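Local coordinates for protein putative aldo/keto reductase (Salmonella enterica subsp. enterica serovar Typhimurium, PDB 4R9O) that probably acts as an NADP-dependent oxidoreductase of the aldo/keto reductase family, built on a TIM barrel, at residues C[36-39]-C[40-44]; C[53-56]-C[57-60]; C[105-108]-C[109-113]. One frame throughout, in Å; residues are numbered along the deposited sequence.

Contact 1 (C[36-39]-C[40-44]); sequences QLVS and FIEEH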
loop_
_atom_site.group_PDB
_atom_site.type_symbol
_atom_site.label_atom_id
_atom_site.label_comp_id
_atom_site.label_asym_id
_atom_site.label_seq_id
_atom_site.Cartn_x
_atom_site.Cartn_y
_atom_site.Cartn_z
ATOM N N GLN C 36 45.405 -7.938 -17.120
ATOM C CA GLN C 36 44.811 -8.567 -15.948
ATOM C C GLN C 36 43.398 -9.086 -16.234
ATOM O O GLN C 36 42.982 -10.112 -15.694
ATOM C CB GLN C 36 44.787 -7.591 -14.777
ATOM C CG GLN C 36 46.096 -7.543 -14.004
ATOM C CD GLN C 36 46.084 -6.471 -12.941
ATOM O OE1 GLN C 36 45.607 -5.359 -13.177
ATOM N NE2 GLN C 36 46.598 -6.799 -11.754
ATOM N N LEU C 37 42.667 -8.382 -17.089
ATOM C CA LEU C 37 41.333 -8.815 -17.481
ATOM C C LEU C 37 41.405 -10.097 -18.320
ATOM O O LEU C 37 40.580 -11.000 -18.166
ATOM C CB LEU C 37 40.626 -7.704 -18.251
ATOM C CG LEU C 37 39.187 -7.955 -18.677
ATOM C CD1 LEU C 37 38.372 -8.419 -17.476
ATOM C CD2 LEU C 37 38.619 -6.682 -19.289
ATOM N N VAL C 38 42.404 -10.179 -19.195
ATOM C CA VAL C 38 42.642 -11.395 -19.964
ATOM C C VAL C 38 42.788 -12.601 -19.037
ATOM O O VAL C 38 42.155 -13.639 -19.244
ATOM C CB VAL C 38 43.911 -11.279 -20.842
ATOM C CG1 VAL C 38 44.337 -12.652 -21.350
ATOM C CG2 VAL C 38 43.676 -10.303 -21.997
ATOM N N SER C 39 43.627 -12.453 -18.017
ATOM C CA SER C 39 43.882 -13.526 -17.060
ATOM C C SER C 39 42.621 -13.924 -16.288
ATOM O O SER C 39 42.375 -15.113 -16.071
ATOM C CB SER C 39 44.981 -13.106 -16.082
ATOM O OG SER C 39 46.128 -12.691 -16.793
ATOM N N PHE C 40 41.841 -12.926 -15.874
ATOM C CA PHE C 40 40.591 -13.160 -15.145
ATOM C C PHE C 40 39.570 -13.921 -15.995
ATOM O O PHE C 40 38.918 -14.847 -15.513
ATOM C CB PHE C 40 39.987 -11.829 -14.667
ATOM C CG PHE C 40 38.680 -11.986 -13.943
ATOM C CD1 PHE C 40 38.646 -12.489 -12.653
ATOM C CD2 PHE C 40 37.483 -11.634 -14.555
ATOM C CE1 PHE C 40 37.448 -12.644 -11.983
ATOM C CE2 PHE C 40 36.274 -11.789 -13.897
ATOM C CZ PHE C 40 36.248 -12.290 -12.612
ATOM N N ILE C 41 39.429 -13.515 -17.252
ATOM C CA ILE C 41 38.571 -14.212 -18.204
ATOM C C ILE C 41 39.028 -15.659 -18.365
ATOM O O ILE C 41 38.230 -16.583 -18.244
ATOM C CB ILE C 41 38.569 -13.513 -19.584
ATOM C CG1 ILE C 41 37.913 -12.131 -19.481
ATOM C CG2 ILE C 41 37.851 -14.374 -20.623
ATOM C CD1 ILE C 41 38.086 -11.273 -20.717
ATOM N N GLU C 42 40.321 -15.851 -18.626
ATOM C CA GLU C 42 40.884 -17.192 -18.756
ATOM C C GLU C 42 40.636 -18.035 -17.512
ATOM O O GLU C 42 40.438 -19.243 -17.608
ATOM C CB GLU C 42 42.393 -17.119 -19.041
ATOM C CG GLU C 42 42.721 -16.631 -20.432
ATOM C CD GLU C 42 44.208 -16.567 -20.686
ATOM O OE1 GLU C 42 44.979 -16.592 -19.704
ATOM O OE2 GLU C 42 44.602 -16.488 -21.868
ATOM N N GLU C 43 40.647 -17.400 -16.343
ATOM C CA GLU C 43 40.469 -18.130 -15.092
ATOM C C GLU C 43 39.022 -18.581 -14.877
ATOM O O GLU C 43 38.789 -19.681 -14.369
ATOM C CB GLU C 43 40.949 -17.289 -13.903
ATOM C CG GLU C 43 42.437 -17.511 -13.585
ATOM C CD GLU C 43 43.017 -16.492 -12.616
ATOM O OE1 GLU C 43 42.392 -15.434 -12.413
ATOM O OE2 GLU C 43 44.108 -16.751 -12.062
ATOM N N HIS C 44 38.038 -17.766 -15.254
ATOM C CA HIS C 44 36.672 -18.225 -15.034
ATOM C C HIS C 44 36.268 -19.160 -16.178
ATOM O O HIS C 44 35.445 -20.060 -15.993
ATOM C CB HIS C 44 35.684 -17.048 -14.815
ATOM C CG HIS C 44 35.357 -16.216 -16.026
ATOM N ND1 HIS C 44 34.740 -16.724 -17.149
ATOM C CD2 HIS C 44 35.469 -14.881 -16.233
ATOM C CE1 HIS C 44 34.529 -15.746 -18.014
ATOM N NE2 HIS C 44 34.956 -14.616 -17.480
#
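The F40 ring meets L37 at a slant. L37 CD1 lies 4.4 Å from F40 CD2, neither squarely over the face nor in the ring plane. Outside the two segments, W30 packs against the F40 ring edge-to-face. The H44 ring carries a backbone atom on one face: I41 O lies 3.6 Å above its plane, over the centre. Both rings belong to one α-helix, 34-46. This helix lies between the parallel strands 16-23 and 51-53, after the short helix 27-30. It is the main helical part of a β-α-β crossover of the TIM barrel.

Four i to i+4 backbone bonds join 36-39 to 40-44. I41 N to L37 O and E42 N to V38 O are nearly straight, each 170° at the hydrogen. E43 N to S39 O is more bent, at 136°. F40 N to Q36 O completes the set.

L37 and I41 turn their side chains inward, and both reach A70 of helix 63-73. They cross obliquely, with L37 CG 4.0 Å from I41 CD1. I41 CG1 stands beside the backbone N (chi1 -66°), which brings it to 3.2 Å from L37 O. F40 and H44 face another way, toward M22 and I269. The H44 ring is fixed in rotation by both nitrogens: ND1 bonds to V49 O and NE2 to Y24 OH. F40 comes close to G267, a probable NADP(+)-binding residue.

V38 and E42 extend alongside each other in one direction, nearer the solvent. This contact is van der Waals in kind. E42 CG comes to 3.3 Å from V38 O. Farther out, E42 OE2 rests 3.9 Å from V38 CG1.

Contact 2 (C[53-56]-C[57-60]); sequences DHAD and IYGG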
loop_
_atom_site.group_PDB
_atom_site.type_symbol
_atom_site.label_atom_id
_atom_site.label_comp_id
_atom_site.label_asym_id
_atom_site.label_seq_id
_atom_site.Cartn_x
_atom_site.Cartn_y
_atom_site.Cartn_z
ATOM N N ASP C 53 28.004 -11.226 -19.219
ATOM C CA ASP C 53 26.884 -10.305 -19.309
ATOM C C ASP C 53 27.357 -8.854 -19.309
ATOM O O ASP C 53 28.056 -8.417 -18.394
ATOM C CB ASP C 53 25.908 -10.563 -18.155
ATOM C CG ASP C 53 24.694 -9.662 -18.216
ATOM O OD1 ASP C 53 23.755 -9.982 -18.978
ATOM O OD2 ASP C 53 24.693 -8.633 -17.510
ATOM N N HIS C 54 26.967 -8.124 -20.353
ATOM C CA HIS C 54 27.342 -6.719 -20.558
ATOM C C HIS C 54 26.116 -5.839 -20.804
ATOM O O HIS C 54 25.004 -6.348 -20.920
ATOM C CB HIS C 54 28.300 -6.586 -21.749
ATOM C CG HIS C 54 29.700 -7.041 -21.451
ATOM N ND1 HIS C 54 30.644 -6.206 -20.901
ATOM C CD2 HIS C 54 30.299 -8.241 -21.617
ATOM C CE1 HIS C 54 31.777 -6.877 -20.737
ATOM N NE2 HIS C 54 31.592 -8.115 -21.166
ATOM N N ALA C 55 26.332 -4.527 -20.915
ATOM C CA ALA C 55 25.287 -3.603 -21.378
ATOM C C ALA C 55 25.946 -2.353 -21.928
ATOM O O ALA C 55 27.040 -1.997 -21.505
ATOM C CB ALA C 55 24.310 -3.241 -20.256
ATOM N N ASP C 56 25.289 -1.678 -22.858
ATOM C CA ASP C 56 25.891 -0.474 -23.424
ATOM C C ASP C 56 26.190 0.571 -22.330
ATOM O O ASP C 56 27.257 1.182 -22.332
ATOM C CB ASP C 56 25.003 0.114 -24.532
ATOM C CG ASP C 56 23.599 0.492 -24.050
ATOM O OD1 ASP C 56 23.136 -0.028 -23.006
ATOM O OD2 ASP C 56 22.959 1.308 -24.748
ATOM N N ILE C 57 25.283 0.734 -21.369
ATOM C CA ILE C 57 25.427 1.804 -20.380
ATOM C C ILE C 57 26.444 1.553 -19.247
ATOM O O ILE C 57 26.881 2.507 -18.593
ATOM C CB ILE C 57 24.075 2.117 -19.707
ATOM C CG1 ILE C 57 23.589 0.907 -18.909
ATOM C CG2 ILE C 57 23.033 2.554 -20.736
ATOM C CD1 ILE C 57 22.710 1.287 -17.731
ATOM N N TYR C 58 26.818 0.293 -19.007
ATOM C CA TYR C 58 27.620 -0.044 -17.818
ATOM C C TYR C 58 28.914 0.760 -17.749
ATOM O O TYR C 58 29.580 0.980 -18.766
ATOM C CB TYR C 58 27.953 -1.540 -17.780
ATOM C CG TYR C 58 26.784 -2.452 -17.457
ATOM C CD1 TYR C 58 25.643 -1.970 -16.816
ATOM C CD2 TYR C 58 26.815 -3.794 -17.814
ATOM C CE1 TYR C 58 24.571 -2.809 -16.532
ATOM C CE2 TYR C 58 25.762 -4.637 -17.532
ATOM C CZ TYR C 58 24.641 -4.144 -16.896
ATOM O OH TYR C 58 23.596 -5.004 -16.635
ATOM N N GLY C 59 29.242 1.219 -16.545
ATOM C CA GLY C 59 30.476 1.934 -16.295
ATOM C C GLY C 59 30.527 3.249 -17.042
ATOM O O GLY C 59 31.598 3.719 -17.422
ATOM N N GLY C 60 29.359 3.846 -17.258
ATOM C CA GLY C 60 29.285 5.104 -17.969
ATOM C C GLY C 60 29.652 4.931 -19.429
ATOM O O GLY C 60 30.405 5.733 -19.981
HETATM O O HOH W 1 29.472 -0.736 -21.022
#
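D53 and Y58 bring their polar ends together around K86. D53 OD2 lies at the edge of the Y58 ring, near its plane and 3.9 Å from Y58 OH. K86 NZ links the two: it forms a salt bridge with D53 OD2 and a hydrogen bond with Y58 OH. H54 O bonds to the same NZ, and Q183 NE2 holds D53 OD1. E224 of a neighbouring subunit adds a weak hydrogen bond to Y58 OH. Y58 is the likely proton donor. The cluster is consistent with the Asp-Tyr-Lys part of the aldo/keto reductase active site.

Residues 55-58 form a type I β-turn, held by weaker bonds. Y58 N makes a weak hydrogen bond to A55 O, 3.4 Å long. A water lies 2.8 Å from both A55 O and Y58 O and bridges them. D56 CG sits between its own backbone N and carbonyl carbon (chi1 59°). This folds OD1 back to I57 N, in a weak and strongly bent bond.

Packing centres on the tyrosine ring. A55 CB lies over one face, 3.4 Å from the ring centroid and 12° off the normal, a close CH-π contact. A55 N also approaches the ring, 3.2 Å from Y58 CD2. I57 CG2 rests on D56 OD1 at 3.4 Å.

In the same neighbouring subunit, Q227 OE1 accepts from G59 N, and P228 packs on I57. Within the chain, the turn follows strand 51-53 and leads into a short, weakly bonded helical turn, about 58-61. Strand 82-90 runs alongside and bonds H54 through V84 and D56 through K86. The H54 ring meets F67 of helix 63-73 edge-to-face.

Contact 3 (C[105-108]-C[109-113]); sequences DRRH and IILSA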
loop_
_atom_site.group_PDB
_atom_site.type_symbol
_atom_site.label_atom_id
_atom_site.label_comp_id
_atom_site.label_asym_id
_atom_site.label_seq_id
_atom_site.Cartn_x
_atom_site.Cartn_y
_atom_site.Cartn_z
ATOM N N ASP C 105 13.562 2.710 -29.913
ATOM C CA ASP C 105 13.277 2.840 -31.332
ATOM C C ASP C 105 14.171 1.908 -32.160
ATOM O O ASP C 105 15.251 1.504 -31.718
ATOM C CB ASP C 105 13.457 4.298 -31.774
ATOM C CG ASP C 105 12.606 5.267 -30.948
ATOM O OD1 ASP C 105 11.396 4.999 -30.765
ATOM O OD2 ASP C 105 13.148 6.285 -30.459
ATOM N N ARG C 106 13.705 1.576 -33.360
ATOM C CA ARG C 106 14.394 0.659 -34.261
ATOM C C ARG C 106 15.853 1.049 -34.570
ATOM O O ARG C 106 16.754 0.209 -34.504
ATOM C CB ARG C 106 13.614 0.556 -35.572
ATOM C CG ARG C 106 14.128 -0.503 -36.544
ATOM C CD ARG C 106 13.772 -0.142 -37.986
ATOM N NE ARG C 106 14.664 0.896 -38.498
ATOM C CZ ARG C 106 15.691 0.673 -39.318
ATOM N NH1 ARG C 106 15.953 -0.557 -39.751
ATOM N NH2 ARG C 106 16.448 1.686 -39.719
ATOM N N ARG C 107 16.092 2.310 -34.918
ATOM C CA ARG C 107 17.428 2.681 -35.362
ATOM C C ARG C 107 18.409 2.730 -34.176
ATOM O O ARG C 107 19.574 2.339 -34.310
ATOM C CB ARG C 107 17.409 4.013 -36.128
ATOM C CG ARG C 107 18.806 4.448 -36.570
ATOM C CD ARG C 107 18.845 5.685 -37.476
ATOM N NE ARG C 107 20.036 6.494 -37.197
ATOM C CZ ARG C 107 20.947 6.840 -38.101
ATOM N NH1 ARG C 107 21.999 7.573 -37.743
ATOM N NH2 ARG C 107 20.821 6.442 -39.361
ATOM N N HIS C 108 17.939 3.161 -33.010
ATOM C CA HIS C 108 18.775 3.130 -31.809
ATOM C C HIS C 108 19.193 1.702 -31.412
ATOM O O HIS C 108 20.330 1.465 -31.003
ATOM C CB HIS C 108 18.052 3.789 -30.633
ATOM C CG HIS C 108 18.819 3.723 -29.347
ATOM N ND1 HIS C 108 19.859 4.578 -29.056
ATOM C CD2 HIS C 108 18.700 2.896 -28.280
ATOM C CE1 HIS C 108 20.352 4.281 -27.866
ATOM N NE2 HIS C 108 19.664 3.266 -27.372
ATOM N N ILE C 109 18.270 0.758 -31.519
ATOM C CA ILE C 109 18.587 -0.625 -31.200
ATOM C C ILE C 109 19.673 -1.129 -32.155
ATOM O O ILE C 109 20.665 -1.732 -31.735
ATOM C CB ILE C 109 17.329 -1.522 -31.276
ATOM C CG1 ILE C 109 16.331 -1.101 -30.184
ATOM C CG2 ILE C 109 17.725 -2.989 -31.154
ATOM C CD1 ILE C 109 14.921 -1.772 -30.273
ATOM N N ILE C 110 19.495 -0.846 -33.439
ATOM C CA ILE C 110 20.457 -1.280 -34.437
ATOM C C ILE C 110 21.814 -0.620 -34.199
ATOM O O ILE C 110 22.838 -1.293 -34.200
ATOM C CB ILE C 110 19.961 -0.970 -35.862
ATOM C CG1 ILE C 110 18.710 -1.806 -36.166
ATOM C CG2 ILE C 110 21.070 -1.203 -36.890
ATOM C CD1 ILE C 110 18.163 -1.620 -37.557
ATOM N N LEU C 111 21.811 0.691 -33.975
ATOM C CA LEU C 111 23.055 1.427 -33.784
ATOM C C LEU C 111 23.742 1.024 -32.477
ATOM O O LEU C 111 24.965 0.964 -32.417
ATOM C CB LEU C 111 22.806 2.933 -33.816
ATOM C CG LEU C 111 22.384 3.510 -35.180
ATOM C CD1 LEU C 111 22.216 5.025 -35.108
ATOM C CD2 LEU C 111 23.336 3.113 -36.314
ATOM N N SER C 112 22.959 0.732 -31.441
ATOM C CA SER C 112 23.527 0.252 -30.173
ATOM C C SER C 112 24.248 -1.087 -30.317
ATOM O O SER C 112 25.359 -1.259 -29.820
ATOM C CB SER C 112 22.438 0.122 -29.116
ATOM O OG SER C 112 21.909 1.394 -28.802
ATOM N N ALA C 113 23.601 -2.035 -30.991
ATOM C CA ALA C 113 24.194 -3.345 -31.237
ATOM C C ALA C 113 25.475 -3.227 -32.049
ATOM O O ALA C 113 26.450 -3.937 -31.797
ATOM C CB ALA C 113 23.204 -4.249 -31.950
#
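H108 and S112 are joined by two hydrogen bonds to one carbonyl. S112 N donates to H108 O at 2.8 Å, and S112 OG donates to it at 2.7 Å. The two donors reach the oxygen from opposite faces of the carbonyl plane. Three further i to i+4 bonds, I109 N to D105 O, I110 N to R106 O and L111 N to R107 O, form the first turns of helix 106-119. This outer helix of the TIM barrel lies between the parallel strands 82-90 and 125-130. D105 is the N-cap residue, but its carboxylate makes no capping bond. It forms a salt bridge with R285 of a third subunit instead.

Flat groups make van der Waals contacts over a face. The H108 ring has S112 OG 3.2 Å above its plane, offset toward the rim. The H108 side chain runs anti to its backbone nitrogen (chi1 177°), which places the ring over the serine. I110 CD1 lies over one face of the R106 guanidinium, 3.3 Å from R106 NH1. L111 CG lies over one face of the R107 guanidinium, and L111 CD1 comes to 3.4 Å from R107 NE.

Apolar packing joins the helix to its neighbours. I109 turns to the barrel, where it touches C87 and I130 of strands 82-90 and 125-130. I110 packs on L149 of helix 139-151.

The chemistry divides the helix by side. R107 and L111 lie on the exposed side. I110 is buried against helix 139-151, with its CD1 end reaching the R106 guanidinium. The buried S112 hydroxyl gives its proton to H108 O, so its donor need is met within the helix.

How the contacts relate
The three contacts follow one another along the chain and lie at different depths of the barrel. Contact 2 holds the probable proton donor, and its centre is about 12 Å from the centre of the chain. Contact 1 lies 19 Å from contact 2, centre to centre, and does not touch it; their nearest atoms are about 7 Å apart. The L37 side chain is about 12 Å from that of Y58. Contact 3 is away from the annotated sites, yet it packs against contact 2, with D56 OD2 4.2 Å from S112 OG. Contacts 1 and 3 are far apart, about 18 Å between nearest atoms.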